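Local coordinates for protein protease (Penicillium cyclopium, PDB 5Z6O) that cleaves peptide bonds in proteins as a subtilisin-type serine endopeptidase of the proteinase K kind, working through the catalytic triad of its family, at residues Val3-Arg6 / Asn7-Trp11; Ile16-Lys20 / Ser21-Asp25; Asp121-Arg125 / Gly126-Lys130. All blocks are in the same frame, centred on the assembly; numbering follows the deposited sequence. Where two conformers were deposited one is given.

Contact 1: residues Val3-Arg6 / Asn7-Trp11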
# COMPACT_ATOMS: atom_id res chain seq x y z
N VAL A 3 -4.74 -19.10 8.98
CA VAL A 3 -5.97 -18.47 9.44
C VAL A 3 -6.81 -18.23 8.20
O VAL A 3 -6.28 -17.92 7.12
CB VAL A 3 -5.70 -17.14 10.18
CG1 VAL A 3 -6.99 -16.50 10.71
CG2 VAL A 3 -4.73 -17.37 11.29
N VAL A 4 -8.13 -18.39 8.33
CA VAL A 4 -9.02 -18.20 7.18
C VAL A 4 -10.04 -17.14 7.54
O VAL A 4 -10.68 -17.23 8.59
CB VAL A 4 -9.74 -19.50 6.76
CG1 VAL A 4 -10.70 -19.20 5.60
CG2 VAL A 4 -8.77 -20.58 6.38
N GLN A 5 -10.17 -16.12 6.70
CA GLN A 5 -11.22 -15.12 6.83
C GLN A 5 -12.24 -15.46 5.75
O GLN A 5 -12.03 -15.17 4.57
CB GLN A 5 -10.69 -13.70 6.63
CG GLN A 5 -11.83 -12.68 6.69
CD GLN A 5 -11.35 -11.24 6.52
OE1 GLN A 5 -10.23 -11.02 6.08
NE2 GLN A 5 -12.22 -10.26 6.81
N ARG A 6 -13.35 -16.07 6.13
CA ARG A 6 -14.30 -16.51 5.11
C ARG A 6 -15.16 -15.36 4.61
O ARG A 6 -15.53 -14.46 5.36
CB ARG A 6 -15.19 -17.63 5.67
CG ARG A 6 -14.36 -18.90 5.80
CD ARG A 6 -15.19 -20.14 5.97
NE ARG A 6 -14.33 -21.17 6.52
CZ ARG A 6 -13.65 -22.06 5.81
NH1 ARG A 6 -13.71 -22.09 4.49
NH2 ARG A 6 -12.90 -22.95 6.45
N ASN A 7 -15.53 -15.43 3.33
CA ASN A 7 -16.40 -14.42 2.71
C ASN A 7 -15.84 -13.02 2.96
O ASN A 7 -16.50 -12.12 3.49
CB ASN A 7 -17.83 -14.53 3.21
CG ASN A 7 -18.39 -15.92 2.97
OD1 ASN A 7 -18.98 -16.55 3.86
ND2 ASN A 7 -18.13 -16.45 1.77
N SER A 8 -14.57 -12.85 2.64
CA SER A 8 -13.92 -11.59 3.00
C SER A 8 -14.66 -10.42 2.36
O SER A 8 -15.14 -10.53 1.22
CB SER A 8 -12.48 -11.59 2.53
OG SER A 8 -12.44 -11.82 1.12
N PRO A 9 -14.73 -9.28 3.04
CA PRO A 9 -15.60 -8.19 2.58
C PRO A 9 -15.03 -7.35 1.44
O PRO A 9 -15.69 -6.39 1.02
CB PRO A 9 -15.76 -7.33 3.85
CG PRO A 9 -14.53 -7.58 4.61
CD PRO A 9 -14.18 -9.04 4.38
N SER A 10 -13.84 -7.67 0.94
CA SER A 10 -13.33 -7.02 -0.26
C SER A 10 -12.72 -8.11 -1.12
O SER A 10 -11.92 -8.91 -0.61
CB SER A 10 -12.27 -5.96 0.08
OG SER A 10 -11.78 -5.37 -1.12
N TRP A 11 -13.07 -8.14 -2.42
CA TRP A 11 -12.55 -9.18 -3.33
C TRP A 11 -11.03 -9.15 -3.41
O TRP A 11 -10.41 -10.18 -3.68
CB TRP A 11 -13.16 -9.04 -4.75
CG TRP A 11 -12.66 -7.85 -5.50
CD1 TRP A 11 -13.19 -6.58 -5.50
CD2 TRP A 11 -11.52 -7.80 -6.36
NE1 TRP A 11 -12.43 -5.74 -6.29
CE2 TRP A 11 -11.38 -6.46 -6.80
CE3 TRP A 11 -10.57 -8.74 -6.75
CZ2 TRP A 11 -10.36 -6.06 -7.66
CZ3 TRP A 11 -9.53 -8.31 -7.62
CH2 TRP A 11 -9.46 -7.01 -8.08

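Contact 2: residues Ile16-Lys20 / Ser21-Asp25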
# COMPACT_ATOMS: atom_id res chain seq x y z
N ILE A 16 -5.66 -12.12 -3.39
CA ILE A 16 -4.20 -12.22 -3.24
C ILE A 16 -3.76 -13.50 -2.55
O ILE A 16 -2.55 -13.77 -2.51
CB ILE A 16 -3.60 -11.03 -2.48
CG1 ILE A 16 -4.14 -11.00 -1.05
CG2 ILE A 16 -3.90 -9.76 -3.25
CD1 ILE A 16 -3.33 -10.15 -0.05
N SER A 17 -4.68 -14.32 -2.02
CA SER A 17 -4.31 -15.61 -1.46
C SER A 17 -4.76 -16.77 -2.33
O SER A 17 -4.74 -17.91 -1.88
CB SER A 17 -4.84 -15.79 -0.02
OG SER A 17 -6.25 -15.63 0.09
N SER A 18 -5.06 -16.50 -3.58
CA SER A 18 -5.60 -17.50 -4.48
C SER A 18 -4.84 -17.46 -5.80
O SER A 18 -4.45 -16.38 -6.25
CB SER A 18 -7.09 -17.27 -4.74
OG SER A 18 -7.55 -18.26 -5.62
N LYS A 19 -4.59 -18.62 -6.41
CA LYS A 19 -3.94 -18.55 -7.70
C LYS A 19 -4.93 -18.20 -8.80
O LYS A 19 -4.52 -17.62 -9.81
CB LYS A 19 -3.22 -19.87 -8.02
CG LYS A 19 -2.08 -20.15 -7.07
CD LYS A 19 -1.37 -21.44 -7.42
CE LYS A 19 -0.25 -21.74 -6.44
NZ LYS A 19 0.50 -22.97 -6.82
N LYS A 20 -6.20 -18.51 -8.60
CA LYS A 20 -7.27 -18.24 -9.56
C LYS A 20 -8.21 -17.16 -9.04
O LYS A 20 -8.41 -17.02 -7.82
CB LYS A 20 -8.08 -19.53 -9.83
CG LYS A 20 -7.68 -20.27 -11.10
CD LYS A 20 -6.25 -20.80 -11.02
CE LYS A 20 -5.93 -21.74 -12.18
NZ LYS A 20 -5.81 -21.01 -13.48
N SER A 21 -8.81 -16.40 -9.95
CA SER A 21 -9.80 -15.43 -9.49
C SER A 21 -11.09 -16.13 -9.08
O SER A 21 -11.31 -17.31 -9.33
CB SER A 21 -10.10 -14.39 -10.57
OG SER A 21 -10.80 -15.03 -11.63
N GLY A 22 -11.97 -15.36 -8.43
CA GLY A 22 -13.25 -15.84 -7.97
C GLY A 22 -13.27 -16.38 -6.56
O GLY A 22 -14.32 -16.81 -6.08
N ALA A 23 -12.13 -16.37 -5.86
CA ALA A 23 -12.10 -16.90 -4.51
C ALA A 23 -12.92 -16.02 -3.57
O ALA A 23 -13.09 -14.82 -3.80
CB ALA A 23 -10.65 -16.98 -4.02
N THR A 24 -13.41 -16.63 -2.48
CA THR A 24 -14.21 -15.85 -1.55
C THR A 24 -13.56 -15.69 -0.20
O THR A 24 -14.02 -14.84 0.57
CB THR A 24 -15.59 -16.50 -1.33
OG1 THR A 24 -15.40 -17.81 -0.84
CG2 THR A 24 -16.38 -16.54 -2.64
N ASP A 25 -12.55 -16.49 0.12
CA ASP A 25 -11.93 -16.48 1.44
C ASP A 25 -10.50 -15.98 1.36
O ASP A 25 -9.80 -16.23 0.39
CB ASP A 25 -11.88 -17.88 2.04
CG ASP A 25 -13.22 -18.55 2.05
OD1 ASP A 25 -14.25 -17.86 2.04
OD2 ASP A 25 -13.23 -19.79 2.07
O HOH W 1 -8.08 -17.00 -1.50
O HOH W 2 -9.89 -14.90 -6.09

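Contact 3: residues Asp121-Arg125 / Gly126-Lys130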
# COMPACT_ATOMS: atom_id res chain seq x y z
N ASP A 121 11.63 8.46 12.53
CA ASP A 121 10.89 7.65 13.50
C ASP A 121 11.25 6.18 13.39
O ASP A 121 11.37 5.48 14.40
CB ASP A 121 9.39 7.85 13.29
CG ASP A 121 8.58 7.17 14.36
OD1 ASP A 121 8.51 7.71 15.49
OD2 ASP A 121 8.01 6.10 14.08
N SER A 122 11.44 5.68 12.17
CA SER A 122 11.76 4.27 12.03
C SER A 122 13.14 3.97 12.61
O SER A 122 13.33 2.91 13.22
CB SER A 122 11.69 3.86 10.56
OG SER A 122 12.70 4.47 9.80
N LYS A 123 14.10 4.88 12.46
CA LYS A 123 15.39 4.71 13.14
C LYS A 123 15.21 4.71 14.66
O LYS A 123 15.70 3.81 15.35
CB LYS A 123 16.39 5.79 12.70
CG LYS A 123 16.82 5.65 11.25
CD LYS A 123 18.01 6.54 10.92
CE LYS A 123 18.38 6.47 9.43
NZ LYS A 123 18.48 5.04 8.94
N SER A 124 14.47 5.68 15.19
CA SER A 124 14.29 5.78 16.63
C SER A 124 13.64 4.53 17.21
O SER A 124 13.97 4.13 18.34
CB SER A 124 13.47 7.02 16.98
OG SER A 124 14.11 8.18 16.49
N ARG A 125 12.72 3.89 16.47
CA ARG A 125 12.05 2.66 16.89
C ARG A 125 12.91 1.41 16.76
O ARG A 125 12.47 0.34 17.18
CB ARG A 125 10.78 2.41 16.07
CG ARG A 125 9.62 3.30 16.34
CD ARG A 125 8.44 2.85 15.47
NE ARG A 125 7.44 3.88 15.47
CZ ARG A 125 6.25 3.76 16.04
NH1 ARG A 125 5.93 2.61 16.62
NH2 ARG A 125 5.40 4.77 16.02
N GLY A 126 14.08 1.52 16.15
CA GLY A 126 14.86 0.36 15.78
C GLY A 126 14.22 -0.49 14.70
O GLY A 126 14.45 -1.70 14.69
N ALA A 127 13.43 0.10 13.81
CA ALA A 127 12.69 -0.65 12.79
C ALA A 127 13.39 -0.64 11.43
O ALA A 127 12.80 -1.05 10.42
CB ALA A 127 11.26 -0.11 12.65
N THR A 128 14.64 -0.20 11.38
CA THR A 128 15.38 -0.20 10.12
C THR A 128 15.45 -1.61 9.55
O THR A 128 15.83 -2.55 10.24
CB THR A 128 16.78 0.35 10.35
OG1 THR A 128 16.67 1.68 10.86
CG2 THR A 128 17.57 0.35 9.05
N GLY A 129 15.08 -1.74 8.26
CA GLY A 129 15.03 -3.00 7.58
C GLY A 129 13.76 -3.78 7.79
O GLY A 129 13.56 -4.79 7.10
N LYS A 130 12.88 -3.35 8.68
CA LYS A 130 11.61 -4.04 8.89
C LYS A 130 10.50 -3.03 9.09
O LYS A 130 9.69 -3.10 10.02
CB LYS A 130 11.73 -5.04 10.04
CG LYS A 130 12.49 -4.57 11.25
CD LYS A 130 12.61 -5.74 12.25
CE LYS A 130 12.62 -5.28 13.70
NZ LYS A 130 13.96 -4.79 14.13
O HOH W 3 15.17 3.01 9.34

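Contact 1: residues Val3-Arg6 / Asn7-Trp11
Q5 reaches forward along the chain to P9, and its amide nitrogen NE2 comes to 3.4 Å from P9 CD, the closest approach between two side chains here. CG of Q5 lies opposite the backbone N (chi1 176°) and the chain runs on extended, which carries the amide past S8, whose CB is 4.2 Å from Q5 CD, to the proline ring. Side chain and ring cross at about a right angle, with CD the ring atom that touches. Both ends of the amide are held from outside: K90 NZ donates to OE1, and NE2 donates to the carbonyl oxygen of K85, a residue that also packs against P9. Cut back to alanine at this position, the chain would probably leave K90 without this acceptor, the K85 carbonyl without this donor, and P9 without the amide beside its CD. The stretch is the exit from strand 2-5, which pairs antiparallel with strand 26-29 in the small N-terminal sheet; beyond it the chain bends through N7, which has a positive phi of 52°, and heads for helix 11-16, with S10 at the N-cap position. The bend is the loose side. R6 and N7 are exposed there, and N7 is held by its backbone N-H, which bonds D25 OD1. V4 CG1 lies 4.1 Å above the guanidinium plane of R6, over its centre, and R6 NH1 makes a long, weak ion pair with D25.

Contact 2: residues Ile16-Lys20 / Ser21-Asp25
S18 and A23 make the direct van der Waals contact across this turn, their CB atoms 3.6 Å apart. Both CB atoms point at the opposite arm, and S18 OG also lies against the methyl of A23, at 3.7 Å. Direct polar bonds stay within each arm. With the hydroxyl of S18 swung opposite the backbone N (chi1 180°), S18 OG donates to K20 O over 2.7 Å; the donor sits in the carbonyl plane, on a lone pair. T24 OG1 donates to D25 OD1 from above the carboxylate plane, and the same oxygen also takes the backbone N-H of N7. Between the arms, water does the bonding. One molecule accepts from S17 OG and donates to D25 O at 2.7 Å, spanning a pair whose own separation is 3.6 Å from S17 OG to D25 O; S17 OG is also bonded to the backbone N of V27, in the strand that follows. A second water donates to K20 O and accepts from A23 N at 2.7 Å, so that K20 O is gripped by both this water and S18 OG. Glycine suits the bend at G22: with a phi of 92°, a CB there would jam against the carbonyl oxygen of S21. K20 and S21 at the outer end are exposed. The arms of this connection between helix 11-16 and strand 26-29 therefore meet through one small patch of carbon and two water bridges, which suggests that ordered water, as well as the loop's own side chains, helps keep the arms in place.

Contact 3: residues Asp121-Arg125 / Gly126-Lys130
The positive phi of G126 (67°) turns the chain back on the last turn of helix 108-124, bringing two N-H groups onto its carbonyls. A127 N approaches S122 O almost head-on at 2.9 Å, while G126 N meets K123 O, also at 2.9 Å, from well above the carbonyl plane. A CB on G126 would come within 2.8 Å of R125 O, a clash that glycine avoids. The methyl of A127 rests 3.7 Å from S122 O, beside the bonded carbonyl. S122 OG is bonded to the carbonyl of V119; in the conformer given, a water may also link it to T128 OG1, though S122 is deposited in two conformers. T128 OG1 comes to 4.0 Å of K123 CG. T128 N, buried here, has no partner in the model. D121 and R125 lie four residues apart at the helix end, and R125 NE donates to D121 OD2 over 2.7 Å in a nearly straight salt bridge (174°). OD2 lies in the guanidinium plane; NE comes from the syn side, 24° out of the carboxylate plane. R125 NH2 has a second acid in E57, and D121 OD2 also binds Y39. Past the glycine, a type II beta turn from A127 to K130 leads into strand 131-135. The arrangement is a Schellman motif closing a helix C-terminus, here in a helix-to-strand connection of the parallel alpha/beta fold of subtilases.

How the contacts relate
Along the chain the three follow in series. Contacts 1 and 2, with centres about 10 Å apart, are neighbours flanking helix 11-16: one leads into it from strand 2-5, the other leads from it to strand 26-29, the antiparallel partner of strand 2-5. They touch, S8 N lying 2.9 Å from T24 O in a probable backbone hydrogen bond that extends the strand pairing into the loops. Contact 3 lies apart, its centre about 31 Å and 33 Å from those of contacts 1 and 2, where helix 108-124 returns to the central parallel sheet. All three are structural connections away from the catalytic and calcium sites.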